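Local structure of L-methionine gamma-lyase (Fusobacterium nucleatum subsp. nucleatum, 6LXU) at residues S36-D41 against A55-T60; K73-E78 against L224-Q229; V167-L172 against Q196-L201; N181-V186 against G202-V207; G321-G326 against H351-T356. The protein belongs to the Cys/Met metabolism family of pyridoxal-phosphate-dependent enzymes, a tetramer in this crystal whose cofactor is covalently attached to the chain. All coordinates share one frame; numbering follows the deposited sequence.

Interaction 1. Residues S36-D41 against A55-T60; sequences STFIFD and AGYIYT
Ser36 meets Thr60 through the backbone: Ser36 O accepts from Thr60 N at 2.8 Å, and the same oxygen also lies close to Tyr59 CD1. The two chains run nearly opposite here, 163° apart, and Thr37 forms a single beta bridge with Tyr59, their CA atoms separated by 4.5 Å. Thr37 CB also lies at the edge of the Tyr59 ring, 4.2 Å from CD1. At the polar ends both side chains turn to the second subunit: Thr37 OG1 bonds Val340 O there, while Tyr59 OH is hydrogen-bonded to its LLP side chain, the lysine-cofactor adduct. Tyr59, held in the bridge, thus reaches the neighbouring subunit's cofactor site. Phe38, a flat residue suited to covering a buried backbone, has CG beside its own N (chi1 -64°), which carries the ring across the opposing chain. Tyr57 CB sits over the face of this ring, 3.5 Å from its centroid; the two rings are near parallel, at 26°, but slid apart. A water donates to Phe38 O at 2.7 Å and to Ile58 O at 2.9 Å, where the direct bond from Phe38 N to Ile58 O is weak. Phe40 CZ lies 4.4 Å from Ile58 CG1, which sits at its ring edge. Phe40 and Ile58 also pack on helix 43-50, between the segments in sequence, and Phe38 and Tyr57 rest on Pro65 at the start of helix 65-78.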
# COMPACT_ATOMS: atom_id res chain seq x y z
N SER A 36 -5.69 -7.15 -11.10
CA SER A 36 -5.30 -8.38 -11.79
C SER A 36 -5.65 -8.27 -13.27
O SER A 36 -4.84 -8.61 -14.13
CB SER A 36 -5.99 -9.59 -11.18
OG SER A 36 -7.39 -9.44 -11.21
N THR A 37 -6.86 -7.80 -13.57
CA THR A 37 -7.38 -7.85 -14.93
C THR A 37 -7.82 -6.49 -15.41
O THR A 37 -7.81 -5.50 -14.67
CB THR A 37 -8.47 -8.91 -15.02
OG1 THR A 37 -8.70 -9.22 -16.40
CG2 THR A 37 -9.77 -8.51 -14.34
N PHE A 38 -8.18 -6.45 -16.69
CA PHE A 38 -8.48 -5.23 -17.42
C PHE A 38 -9.75 -5.47 -18.23
O PHE A 38 -9.98 -6.57 -18.76
CB PHE A 38 -7.34 -4.85 -18.35
CG PHE A 38 -6.07 -4.52 -17.62
CD1 PHE A 38 -5.24 -5.51 -17.12
CD2 PHE A 38 -5.70 -3.20 -17.42
CE1 PHE A 38 -4.08 -5.21 -16.43
CE2 PHE A 38 -4.53 -2.89 -16.75
CZ PHE A 38 -3.73 -3.89 -16.24
N ILE A 39 -10.59 -4.46 -18.31
CA ILE A 39 -11.87 -4.62 -18.99
C ILE A 39 -11.80 -4.10 -20.42
O ILE A 39 -11.12 -3.12 -20.70
CB ILE A 39 -13.04 -4.02 -18.20
CG1 ILE A 39 -13.01 -2.51 -18.14
CG2 ILE A 39 -13.10 -4.62 -16.80
CD1 ILE A 39 -14.26 -1.96 -17.48
N PHE A 40 -12.52 -4.78 -21.31
CA PHE A 40 -12.61 -4.38 -22.71
C PHE A 40 -13.92 -3.67 -22.96
O PHE A 40 -14.93 -3.97 -22.35
CB PHE A 40 -12.51 -5.61 -23.60
CG PHE A 40 -11.34 -6.49 -23.28
CD1 PHE A 40 -10.04 -6.00 -23.38
CD2 PHE A 40 -11.52 -7.79 -22.87
CE1 PHE A 40 -8.96 -6.81 -23.09
CE2 PHE A 40 -10.44 -8.60 -22.58
CZ PHE A 40 -9.15 -8.11 -22.69
N ASP A 41 -13.89 -2.73 -23.91
CA ASP A 41 -15.08 -1.97 -24.31
C ASP A 41 -16.04 -2.82 -25.14
O ASP A 41 -17.23 -2.51 -25.23
CB ASP A 41 -14.71 -0.74 -25.17
CG ASP A 41 -13.78 0.23 -24.47
OD1 ASP A 41 -13.85 0.35 -23.23
OD2 ASP A 41 -12.98 0.90 -25.17
N ALA A 55 -3.15 -1.64 -29.04
CA ALA A 55 -2.36 -1.45 -27.83
C ALA A 55 -3.27 -1.46 -26.62
O ALA A 55 -4.47 -1.22 -26.72
CB ALA A 55 -1.61 -0.12 -27.89
N GLY A 56 -2.68 -1.75 -25.46
CA GLY A 56 -3.39 -1.76 -24.19
C GLY A 56 -3.24 -3.10 -23.50
O GLY A 56 -2.59 -4.01 -24.00
N TYR A 57 -3.91 -3.20 -22.36
CA TYR A 57 -3.62 -4.24 -21.37
C TYR A 57 -4.67 -5.32 -21.34
O TYR A 57 -5.79 -5.17 -21.84
CB TYR A 57 -3.41 -3.58 -19.99
CG TYR A 57 -2.16 -2.72 -19.99
CD1 TYR A 57 -0.95 -3.28 -19.65
CD2 TYR A 57 -2.18 -1.38 -20.38
CE1 TYR A 57 0.22 -2.53 -19.67
CE2 TYR A 57 -1.02 -0.63 -20.40
CZ TYR A 57 0.19 -1.21 -20.06
OH TYR A 57 1.35 -0.48 -20.10
N ILE A 58 -4.27 -6.45 -20.77
CA ILE A 58 -5.10 -7.66 -20.67
C ILE A 58 -5.12 -8.20 -19.24
O ILE A 58 -6.19 -8.47 -18.69
CB ILE A 58 -4.62 -8.74 -21.65
CG1 ILE A 58 -4.79 -8.27 -23.11
CG2 ILE A 58 -5.37 -10.05 -21.42
CD1 ILE A 58 -4.16 -9.21 -24.12
N TYR A 59 -3.95 -8.40 -18.65
CA TYR A 59 -3.84 -9.13 -17.38
C TYR A 59 -2.46 -8.88 -16.82
O TYR A 59 -1.48 -8.91 -17.56
CB TYR A 59 -4.05 -10.61 -17.64
CG TYR A 59 -4.09 -11.51 -16.44
CD1 TYR A 59 -5.21 -11.55 -15.64
CD2 TYR A 59 -3.05 -12.39 -16.15
CE1 TYR A 59 -5.30 -12.43 -14.57
CE2 TYR A 59 -3.12 -13.27 -15.09
CZ TYR A 59 -4.26 -13.30 -14.31
OH TYR A 59 -4.40 -14.21 -13.29
N THR A 60 -2.37 -8.63 -15.52
CA THR A 60 -1.12 -8.13 -14.94
C THR A 60 0.08 -9.06 -15.10
O THR A 60 1.19 -8.57 -15.22
CB THR A 60 -1.36 -7.69 -13.49
OG1 THR A 60 -2.15 -6.50 -13.57
CG2 THR A 60 -0.09 -7.41 -12.70
O HOH W 1 -8.87 -8.94 -19.58

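Interaction 2. Residues K73-E78 against L224-Q229; sequences KIAALE and LVVTRQ
Glu78, whose aliphatic part leans on Val226, has its OE2 gripped by two groups beyond the contact, His208 NE2 and Asn188 ND2. The chain reaches them by bending at chi2 (-74°): CB stays 4.1 Å from Val226 CG1, while the carboxylate swings away from the strand. Two hydrogen bonds thus serve an oxygen in a buried place, and a long acidic residue suits a position that needs a hydrocarbon stem at the base and an acceptor at the end. The other side-chain contacts are apolar. The two methyl groups of Val226 straddle the helix surface: CG1 lies 3.8 Å from Ala75 CA, and CG2 lies 3.8 Å from Ile74 CG1. Ala75, having only a methyl group, lets the valine come right up to the helix backbone. Ile74 lies against both Val226 and Leu224; its CG1 is anti to the backbone N (chi1 -170°) and touches Leu224 CD1 at 3.9 Å. Beta-branched and forked side chains thus mesh without any polar bond between the segments. The short helix and strand axes approach to 8.2 Å at a crossing angle of -53°. Helix 65-78 here covers one face of strand 223-227, where Leu224 and Val226 point; Val225, pointing to the other face, touches side chains of both neighbouring strands, Met86 on one and Ile205 and Val207 on the other. Helix 11-17 lies against helix 65-78 through Leu77.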
# COMPACT_ATOMS: atom_id res chain seq x y z
N LYS A 73 11.76 2.92 -17.54
CA LYS A 73 12.78 3.67 -16.80
C LYS A 73 14.09 2.93 -16.74
O LYS A 73 15.15 3.50 -17.01
CB LYS A 73 12.34 3.99 -15.37
CG LYS A 73 11.40 5.16 -15.27
CD LYS A 73 10.97 5.46 -13.84
CE LYS A 73 9.93 6.56 -13.84
NZ LYS A 73 10.50 7.86 -14.28
N ILE A 74 14.07 1.64 -16.37
CA ILE A 74 15.32 0.91 -16.30
C ILE A 74 15.94 0.74 -17.69
O ILE A 74 17.16 0.81 -17.85
CB ILE A 74 15.20 -0.41 -15.51
CG1 ILE A 74 16.58 -1.03 -15.26
CG2 ILE A 74 14.31 -1.41 -16.22
CD1 ILE A 74 17.53 -0.19 -14.43
N ALA A 75 15.11 0.53 -18.71
CA ALA A 75 15.63 0.48 -20.07
C ALA A 75 16.32 1.81 -20.44
O ALA A 75 17.39 1.79 -21.05
CB ALA A 75 14.54 0.16 -21.06
N ALA A 76 15.71 2.94 -20.08
CA ALA A 76 16.33 4.23 -20.37
C ALA A 76 17.66 4.39 -19.64
O ALA A 76 18.63 4.92 -20.21
CB ALA A 76 15.38 5.36 -20.01
N LEU A 77 17.72 3.95 -18.38
CA LEU A 77 18.94 4.07 -17.60
C LEU A 77 20.08 3.21 -18.12
O LEU A 77 21.24 3.65 -18.10
CB LEU A 77 18.68 3.74 -16.13
CG LEU A 77 17.81 4.78 -15.40
CD1 LEU A 77 17.31 4.21 -14.08
CD2 LEU A 77 18.54 6.09 -15.16
N GLU A 78 19.77 2.01 -18.58
CA GLU A 78 20.77 1.11 -19.17
C GLU A 78 21.04 1.38 -20.65
O GLU A 78 21.92 0.77 -21.26
CB GLU A 78 20.35 -0.35 -18.99
CG GLU A 78 20.43 -0.87 -17.56
CD GLU A 78 21.84 -1.12 -17.04
OE1 GLU A 78 22.84 -0.93 -17.78
OE2 GLU A 78 21.96 -1.50 -15.85
N LEU A 224 14.84 -6.88 -12.51
CA LEU A 224 14.66 -6.17 -13.78
C LEU A 224 15.59 -6.76 -14.82
O LEU A 224 16.70 -7.19 -14.51
CB LEU A 224 14.93 -4.67 -13.64
CG LEU A 224 14.00 -3.92 -12.69
CD1 LEU A 224 14.56 -2.57 -12.31
CD2 LEU A 224 12.62 -3.80 -13.27
N VAL A 225 15.11 -6.76 -16.06
CA VAL A 225 15.89 -7.18 -17.23
C VAL A 225 15.84 -6.06 -18.25
O VAL A 225 14.79 -5.48 -18.46
CB VAL A 225 15.30 -8.47 -17.85
CG1 VAL A 225 16.07 -8.90 -19.09
CG2 VAL A 225 15.24 -9.60 -16.83
N VAL A 226 16.98 -5.79 -18.91
CA VAL A 226 17.01 -4.89 -20.06
C VAL A 226 17.71 -5.59 -21.21
O VAL A 226 18.79 -6.14 -21.05
CB VAL A 226 17.70 -3.56 -19.76
CG1 VAL A 226 17.65 -2.64 -20.99
CG2 VAL A 226 17.04 -2.86 -18.58
N THR A 227 17.07 -5.54 -22.39
CA THR A 227 17.64 -6.13 -23.59
C THR A 227 16.93 -5.57 -24.82
O THR A 227 16.09 -4.68 -24.73
CB THR A 227 17.59 -7.68 -23.49
OG1 THR A 227 18.30 -8.26 -24.59
CG2 THR A 227 16.18 -8.23 -23.48
N ARG A 228 17.30 -6.12 -25.99
CA ARG A 228 16.65 -5.75 -27.25
C ARG A 228 15.20 -6.23 -27.25
O ARG A 228 14.88 -7.26 -26.62
CB ARG A 228 17.35 -6.39 -28.45
CG ARG A 228 18.81 -6.09 -28.63
CD ARG A 228 19.39 -6.87 -29.80
NE ARG A 228 19.49 -8.33 -29.65
CZ ARG A 228 20.53 -9.02 -29.13
NH1 ARG A 228 21.57 -8.39 -28.62
NH2 ARG A 228 20.50 -10.34 -29.10
N GLN A 229 14.34 -5.53 -27.98
CA GLN A 229 12.90 -5.84 -27.97
C GLN A 229 12.58 -7.29 -28.30
O GLN A 229 11.72 -7.89 -27.64
CB GLN A 229 12.14 -4.94 -28.94
CG GLN A 229 10.63 -4.96 -28.74
CD GLN A 229 10.23 -4.24 -27.48
OE1 GLN A 229 10.60 -3.08 -27.29
NE2 GLN A 229 9.47 -4.91 -26.62

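Interaction 3. Residues V167-L172 against Q196-L201; sequences VDLEAL and QKPLKL
Leu169 and Leu201 meet where the first turn of helix 169-176 packs on the connection of a beta-alpha-beta unit, the 3-10 segment 198-201 that leads from helix 192-195 toward strand 205-209. Leu201 lays its CD1 4.0 Å from Leu169 CB. Beyond it, Leu169 CD1 reaches a corner made by two residues: it stands 4.0 Å from Pro198 CG and 3.9 Å from Gln196 CD. The Leu169 side chain crosses that of Gln196 at about a right angle, meeting the amide with its CD1 methyl. Gln196 is extended, with CG anti to the backbone N (chi1 -175°), and its NE2 goes on to bond Asn188 OD1 and Thr158 O; the amide is thereby anchored elsewhere while its carbon meets leucine. Proline is apt in the tight turn, since its ring fixes phi and presents a compact apolar surface. The backbones come close as well: Glu170 CA makes a C-H...O contact with Leu201 O at 3.6 Å, and a water donates to both Glu170 O and Leu201 O, at 2.9 and 2.8 Å, joining them. Glu170 contributes its CB and CG to Leu201, whereas its OE2 forms a salt bridge with Lys174 one turn on. Asp168 is the N-cap of the helix: OD1 accepts from Ala171 N at 3.1 Å, approached from above the carboxylate plane. An N-capped helix packed on a crossover connection is in keeping with the alpha/beta large domain of fold-type I pyridoxal-phosphate enzymes.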
# COMPACT_ATOMS: atom_id res chain seq x y z
N VAL A 167 35.82 -8.27 -13.74
CA VAL A 167 36.07 -8.93 -15.03
C VAL A 167 35.71 -7.96 -16.14
O VAL A 167 34.89 -7.06 -15.96
CB VAL A 167 35.36 -10.30 -15.17
CG1 VAL A 167 35.68 -11.19 -13.98
CG2 VAL A 167 33.87 -10.15 -15.35
N ASP A 168 36.35 -8.15 -17.30
CA ASP A 168 36.30 -7.18 -18.40
C ASP A 168 35.13 -7.51 -19.31
O ASP A 168 35.21 -8.42 -20.14
CB ASP A 168 37.62 -7.22 -19.17
CG ASP A 168 37.78 -6.08 -20.16
OD1 ASP A 168 36.79 -5.71 -20.81
OD2 ASP A 168 38.92 -5.57 -20.29
N LEU A 169 34.04 -6.76 -19.17
CA LEU A 169 32.81 -7.08 -19.89
C LEU A 169 32.96 -6.98 -21.40
O LEU A 169 32.44 -7.82 -22.13
CB LEU A 169 31.68 -6.20 -19.41
CG LEU A 169 31.28 -6.39 -17.94
CD1 LEU A 169 30.13 -5.45 -17.62
CD2 LEU A 169 30.88 -7.83 -17.68
N GLU A 170 33.61 -5.92 -21.87
CA GLU A 170 33.79 -5.74 -23.31
C GLU A 170 34.64 -6.87 -23.91
O GLU A 170 34.29 -7.43 -24.96
CB GLU A 170 34.41 -4.39 -23.62
CG GLU A 170 34.55 -4.14 -25.11
CD GLU A 170 35.19 -2.84 -25.49
OE1 GLU A 170 35.40 -1.96 -24.64
OE2 GLU A 170 35.52 -2.72 -26.72
N ALA A 171 35.73 -7.19 -23.26
CA ALA A 171 36.63 -8.22 -23.75
C ALA A 171 35.97 -9.60 -23.74
O ALA A 171 36.05 -10.35 -24.72
CB ALA A 171 37.90 -8.25 -22.93
N LEU A 172 35.27 -9.91 -22.64
CA LEU A 172 34.59 -11.20 -22.54
C LEU A 172 33.46 -11.32 -23.55
O LEU A 172 33.23 -12.40 -24.10
CB LEU A 172 34.05 -11.40 -21.12
CG LEU A 172 35.14 -11.66 -20.08
CD1 LEU A 172 34.62 -11.43 -18.67
CD2 LEU A 172 35.67 -13.08 -20.23
N GLN A 196 27.92 1.59 -14.50
CA GLN A 196 28.30 0.65 -15.55
C GLN A 196 27.09 0.37 -16.40
O GLN A 196 26.00 0.16 -15.86
CB GLN A 196 28.77 -0.62 -14.85
CG GLN A 196 29.34 -1.73 -15.69
CD GLN A 196 30.00 -2.78 -14.81
OE1 GLN A 196 31.22 -2.78 -14.63
NE2 GLN A 196 29.20 -3.67 -14.23
N LYS A 197 27.26 0.40 -17.73
CA LYS A 197 26.18 0.14 -18.67
C LYS A 197 26.61 -0.96 -19.64
O LYS A 197 27.16 -0.69 -20.73
CB LYS A 197 25.77 1.42 -19.41
CG LYS A 197 25.23 2.50 -18.47
CD LYS A 197 24.50 3.60 -19.23
CE LYS A 197 24.21 4.81 -18.35
NZ LYS A 197 23.18 5.70 -18.94
N PRO A 198 26.43 -2.22 -19.23
CA PRO A 198 26.99 -3.32 -20.00
C PRO A 198 26.53 -3.39 -21.45
O PRO A 198 27.31 -3.85 -22.31
CB PRO A 198 26.53 -4.56 -19.20
CG PRO A 198 26.39 -4.07 -17.80
CD PRO A 198 25.85 -2.69 -17.95
N LEU A 199 25.32 -2.95 -21.76
CA LEU A 199 24.85 -3.02 -23.14
C LEU A 199 25.72 -2.16 -24.06
O LEU A 199 25.91 -2.52 -25.24
CB LEU A 199 23.39 -2.59 -23.25
CG LEU A 199 22.40 -3.43 -22.44
CD1 LEU A 199 21.00 -2.88 -22.60
CD2 LEU A 199 22.42 -4.91 -22.82
N LYS A 200 26.29 -1.09 -23.54
CA LYS A 200 27.17 -0.23 -24.34
C LYS A 200 28.52 -0.88 -24.61
O LYS A 200 29.28 -0.37 -25.46
CB LYS A 200 27.34 1.13 -23.65
CG LYS A 200 26.01 1.84 -23.44
CD LYS A 200 26.17 3.24 -22.88
CE LYS A 200 26.61 4.22 -23.95
NZ LYS A 200 26.49 5.62 -23.48
N LEU A 201 28.82 -1.98 -23.93
CA LEU A 201 30.06 -2.73 -24.09
C LEU A 201 29.89 -3.99 -24.93
O LEU A 201 30.83 -4.77 -25.05
CB LEU A 201 30.63 -3.08 -22.71
CG LEU A 201 30.82 -1.86 -21.79
CD1 LEU A 201 31.30 -2.33 -20.43
CD2 LEU A 201 31.77 -0.83 -22.36
O HOH W 2 32.19 -6.45 -26.76

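Interaction 4. Residues N181-V186 against G202-V207; sequences NTLVIV and GVDIVV
Ile185 and Ile205 lie side by side and point the same way, Ile185 CG1 touching Ile205 CD1 at 4.0 Å, on the sheet face covered by helix 89-100. Val186 and Val206 point to the other face, where Val186 crosses Val203 at about a right angle with CG2 3.6 Å from Val203 CG1. Beta-branched residues suit both faces, since their backbones prefer extended strands. The strands run parallel, and the bonds follow that ladder: Val186 N gives to Ile205 O, and Val207 N to Val186 O, each at 2.9 Å. At the N-terminal end of the ladder Val184 O receives Asp204 N and Ile205 N, both at 3.0 Å, the Asp204 bond being the more bent. Asp204 turns its side chain across Leu183 and Val184 at about a right angle to each. With CG beside its own backbone N (chi1 -62°), it brings OD2 to Val184 N at 2.8 Å, using the anti lone pair in a nearly straight bond (170°). The same oxygen bonds His177 NE2, while OD1 pairs with Arg228 in a salt bridge. A buried carboxylate so supplied with donors would probably stay ionised, and it extends the ladder just before strand 205-209 begins.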
# COMPACT_ATOMS: atom_id res chain seq x y z
N ASN A 181 25.70 -17.87 -31.94
CA ASN A 181 24.52 -18.23 -31.15
C ASN A 181 24.66 -17.88 -29.66
O ASN A 181 23.71 -18.11 -28.90
CB ASN A 181 24.27 -19.73 -31.31
CG ASN A 181 22.86 -20.14 -30.94
OD1 ASN A 181 21.89 -19.49 -31.32
ND2 ASN A 181 22.74 -21.24 -30.19
N THR A 182 25.79 -17.35 -29.22
CA THR A 182 26.01 -17.12 -27.78
C THR A 182 25.49 -15.75 -27.32
O THR A 182 25.82 -14.71 -27.92
CB THR A 182 27.49 -17.24 -27.43
OG1 THR A 182 27.99 -18.51 -27.87
CG2 THR A 182 27.74 -17.08 -25.93
N LEU A 183 24.71 -15.76 -26.24
CA LEU A 183 24.25 -14.52 -25.59
C LEU A 183 25.09 -14.25 -24.36
O LEU A 183 25.40 -15.16 -23.60
CB LEU A 183 22.79 -14.66 -25.17
CG LEU A 183 21.79 -14.81 -26.32
CD1 LEU A 183 20.44 -15.25 -25.77
CD2 LEU A 183 21.67 -13.52 -27.11
N VAL A 184 25.43 -12.98 -24.16
CA VAL A 184 26.15 -12.53 -22.99
C VAL A 184 25.14 -11.86 -22.05
O VAL A 184 24.45 -10.93 -22.44
CB VAL A 184 27.30 -11.56 -23.34
CG1 VAL A 184 28.05 -11.16 -22.08
CG2 VAL A 184 28.26 -12.19 -24.34
N ILE A 185 25.10 -12.37 -20.81
CA ILE A 185 24.16 -11.90 -19.78
C ILE A 185 25.01 -11.39 -18.63
O ILE A 185 25.89 -12.10 -18.17
CB ILE A 185 23.22 -13.03 -19.30
CG1 ILE A 185 22.48 -13.63 -20.50
CG2 ILE A 185 22.26 -12.50 -18.25
CD1 ILE A 185 21.60 -14.81 -20.18
N VAL A 186 24.73 -10.17 -18.15
CA VAL A 186 25.46 -9.59 -17.03
C VAL A 186 24.52 -9.20 -15.91
O VAL A 186 23.54 -8.48 -16.14
CB VAL A 186 26.28 -8.36 -17.47
CG1 VAL A 186 26.91 -7.65 -16.29
CG2 VAL A 186 27.33 -8.79 -18.46
N GLY A 202 28.70 -4.19 -25.49
CA GLY A 202 28.42 -5.35 -26.35
C GLY A 202 27.68 -6.49 -25.67
O GLY A 202 27.45 -7.51 -26.30
N VAL A 203 27.28 -6.33 -24.41
CA VAL A 203 26.51 -7.36 -23.70
C VAL A 203 25.10 -7.43 -24.30
O VAL A 203 24.57 -6.44 -24.75
CB VAL A 203 26.49 -7.02 -22.20
CG1 VAL A 203 25.49 -7.86 -21.41
CG2 VAL A 203 27.90 -7.15 -21.64
N ASP A 204 24.50 -8.63 -24.33
CA ASP A 204 23.17 -8.79 -24.89
C ASP A 204 22.03 -8.50 -23.91
O ASP A 204 21.03 -7.94 -24.30
CB ASP A 204 23.00 -10.19 -25.44
CG ASP A 204 23.97 -10.48 -26.56
OD1 ASP A 204 23.77 -9.94 -27.67
OD2 ASP A 204 24.94 -11.22 -26.33
N ILE A 205 22.18 -8.96 -22.66
CA ILE A 205 21.09 -8.86 -21.66
C ILE A 205 21.70 -8.41 -20.34
O ILE A 205 22.70 -8.97 -19.91
CB ILE A 205 20.39 -10.22 -21.45
CG1 ILE A 205 19.87 -10.81 -22.78
CG2 ILE A 205 19.27 -10.08 -20.42
CD1 ILE A 205 19.39 -12.24 -22.68
N VAL A 206 21.07 -7.43 -19.70
CA VAL A 206 21.42 -7.00 -18.36
C VAL A 206 20.32 -7.43 -17.41
O VAL A 206 19.13 -7.25 -17.71
CB VAL A 206 21.61 -5.47 -18.28
CG1 VAL A 206 21.66 -4.98 -16.84
CG2 VAL A 206 22.88 -5.09 -19.02
N VAL A 207 20.71 -7.98 -16.27
CA VAL A 207 19.78 -8.33 -15.20
C VAL A 207 20.18 -7.60 -13.92
O VAL A 207 21.36 -7.31 -13.66
CB VAL A 207 19.67 -9.86 -14.98
CG1 VAL A 207 19.22 -10.55 -16.25
CG2 VAL A 207 20.96 -10.44 -14.45

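Interaction 5. Residues G321-G326 against H351-T356; sequences GGFEAG and HPASMT
Among the ring contacts, Gly326 CA stands over the centre of the His351 imidazole, 3.7 Å from its centroid and 9° off the normal, a CH-pi contact. Glycine suits the spot because, with no side chain, the helix backbone itself can meet the ring. Phe323 and His351 form an oblique aromatic pair, centroids 5.6 Å apart and planes at 57°. Among carbon contacts, Phe323 CD1 meets Ala353 CB at 3.8 Å and Phe323 CZ meets Ser354 CB at 3.8 Å. With CG anti to the backbone N (chi1 -172°), the phenyl reaches over the loop. Polar atoms lie around these rings: Ala353 O sits in the plane of the Phe323 ring, 3.6 Å from CE1, and His351 CE1 comes 3.3 Å from Phe323 O. The imidazole is held at both nitrogens, ND1 by Ser354 OG at 2.7 Å, where either may donate, and NE2 by Asp372 O, which fixes its rotation. The loop's own turn is drawn in by Ser354 N bonding His351 O at 3.1 Å. Here the start of helix 322-332 packs on the turn after strand 348-350, consistent with the alpha/beta C-terminal domain of fold-type I pyridoxal-phosphate enzymes.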
# COMPACT_ATOMS: atom_id res chain seq x y z
N GLY A 321 42.74 -10.15 13.02
CA GLY A 321 42.39 -11.03 14.13
C GLY A 321 41.43 -12.17 13.81
O GLY A 321 41.02 -12.88 14.73
N GLY A 322 41.04 -12.33 12.55
CA GLY A 322 40.28 -13.50 12.14
C GLY A 322 38.86 -13.60 12.67
O GLY A 322 38.14 -12.59 12.81
N PHE A 323 38.46 -14.83 13.00
CA PHE A 323 37.05 -15.18 13.27
C PHE A 323 36.47 -14.43 14.45
O PHE A 323 35.39 -13.83 14.35
CB PHE A 323 36.94 -16.69 13.49
CG PHE A 323 35.53 -17.20 13.58
CD1 PHE A 323 34.83 -17.51 12.42
CD2 PHE A 323 34.93 -17.41 14.80
CE1 PHE A 323 33.54 -18.01 12.50
CE2 PHE A 323 33.64 -17.90 14.89
CZ PHE A 323 32.95 -18.20 13.73
N GLU A 324 37.17 -14.44 15.58
CA GLU A 324 36.68 -13.78 16.77
C GLU A 324 36.66 -12.26 16.60
O GLU A 324 35.78 -11.60 17.15
CB GLU A 324 37.49 -14.17 18.01
CG GLU A 324 37.39 -15.65 18.37
CD GLU A 324 35.98 -16.10 18.71
OE1 GLU A 324 35.25 -15.37 19.41
OE2 GLU A 324 35.58 -17.20 18.28
N ALA A 325 37.61 -11.72 15.83
CA ALA A 325 37.62 -10.29 15.55
C ALA A 325 36.39 -9.88 14.75
O ALA A 325 35.82 -8.81 15.02
CB ALA A 325 38.89 -9.90 14.82
N GLY A 326 35.99 -10.70 13.78
CA GLY A 326 34.78 -10.43 12.99
C GLY A 326 33.55 -10.35 13.86
O GLY A 326 32.75 -9.40 13.77
N HIS A 351 29.45 -10.81 8.49
CA HIS A 351 30.70 -11.54 8.69
C HIS A 351 30.41 -12.95 8.20
O HIS A 351 29.87 -13.76 8.96
CB HIS A 351 31.08 -11.50 10.16
CG HIS A 351 32.28 -12.33 10.50
ND1 HIS A 351 32.28 -13.25 11.53
CD2 HIS A 351 33.52 -12.36 9.97
CE1 HIS A 351 33.48 -13.81 11.61
NE2 HIS A 351 34.25 -13.29 10.67
N PRO A 352 30.69 -13.25 6.92
CA PRO A 352 30.20 -14.51 6.37
C PRO A 352 30.61 -15.77 7.14
O PRO A 352 29.80 -16.70 7.26
CB PRO A 352 30.75 -14.52 4.95
CG PRO A 352 30.90 -13.10 4.59
CD PRO A 352 31.19 -12.36 5.85
N ALA A 353 31.82 -15.79 7.70
CA ALA A 353 32.30 -17.00 8.37
C ALA A 353 31.42 -17.40 9.56
O ALA A 353 31.26 -18.59 9.81
CB ALA A 353 33.75 -16.85 8.82
N SER A 354 30.87 -16.42 10.28
CA SER A 354 30.00 -16.71 11.42
C SER A 354 28.51 -16.62 11.12
O SER A 354 27.71 -17.01 11.97
CB SER A 354 30.31 -15.77 12.58
OG SER A 354 29.93 -14.43 12.28
N MET A 355 28.15 -16.11 9.94
CA MET A 355 26.74 -15.77 9.64
C MET A 355 26.25 -16.64 8.49
O MET A 355 25.82 -17.78 8.72
CB MET A 355 26.61 -14.25 9.42
CG MET A 355 26.89 -13.51 10.72
SD MET A 355 26.93 -11.71 10.59
CE MET A 355 25.26 -11.34 10.07
N THR A 356 26.38 -16.18 7.25
CA THR A 356 25.86 -16.91 6.11
C THR A 356 26.49 -18.29 5.95
O THR A 356 25.83 -19.22 5.48
CB THR A 356 26.07 -16.15 4.79
OG1 THR A 356 27.44 -15.77 4.69
CG2 THR A 356 25.22 -14.90 4.73

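Overall arrangement
From the N terminus, interaction 1 closes a short loop around helix 43-50 and is finished before interaction 2 opens. Interaction 2 then closes the long loop that brings helix 65-78 back to strand 223-227. Interactions 3 and 4 are nested inside that loop and cross each other: the order along the chain is 167-172, 181-186, 196-201, 202-207, so interaction 4 opens before interaction 3 closes. These three touch and share the region of the seven-stranded sheet, the centres of interactions 3 and 4 being about 9 Å apart. Interaction 5 follows in series in the C-terminal part, about 52 Å from interaction 1 between centres, yet both reach the second subunit.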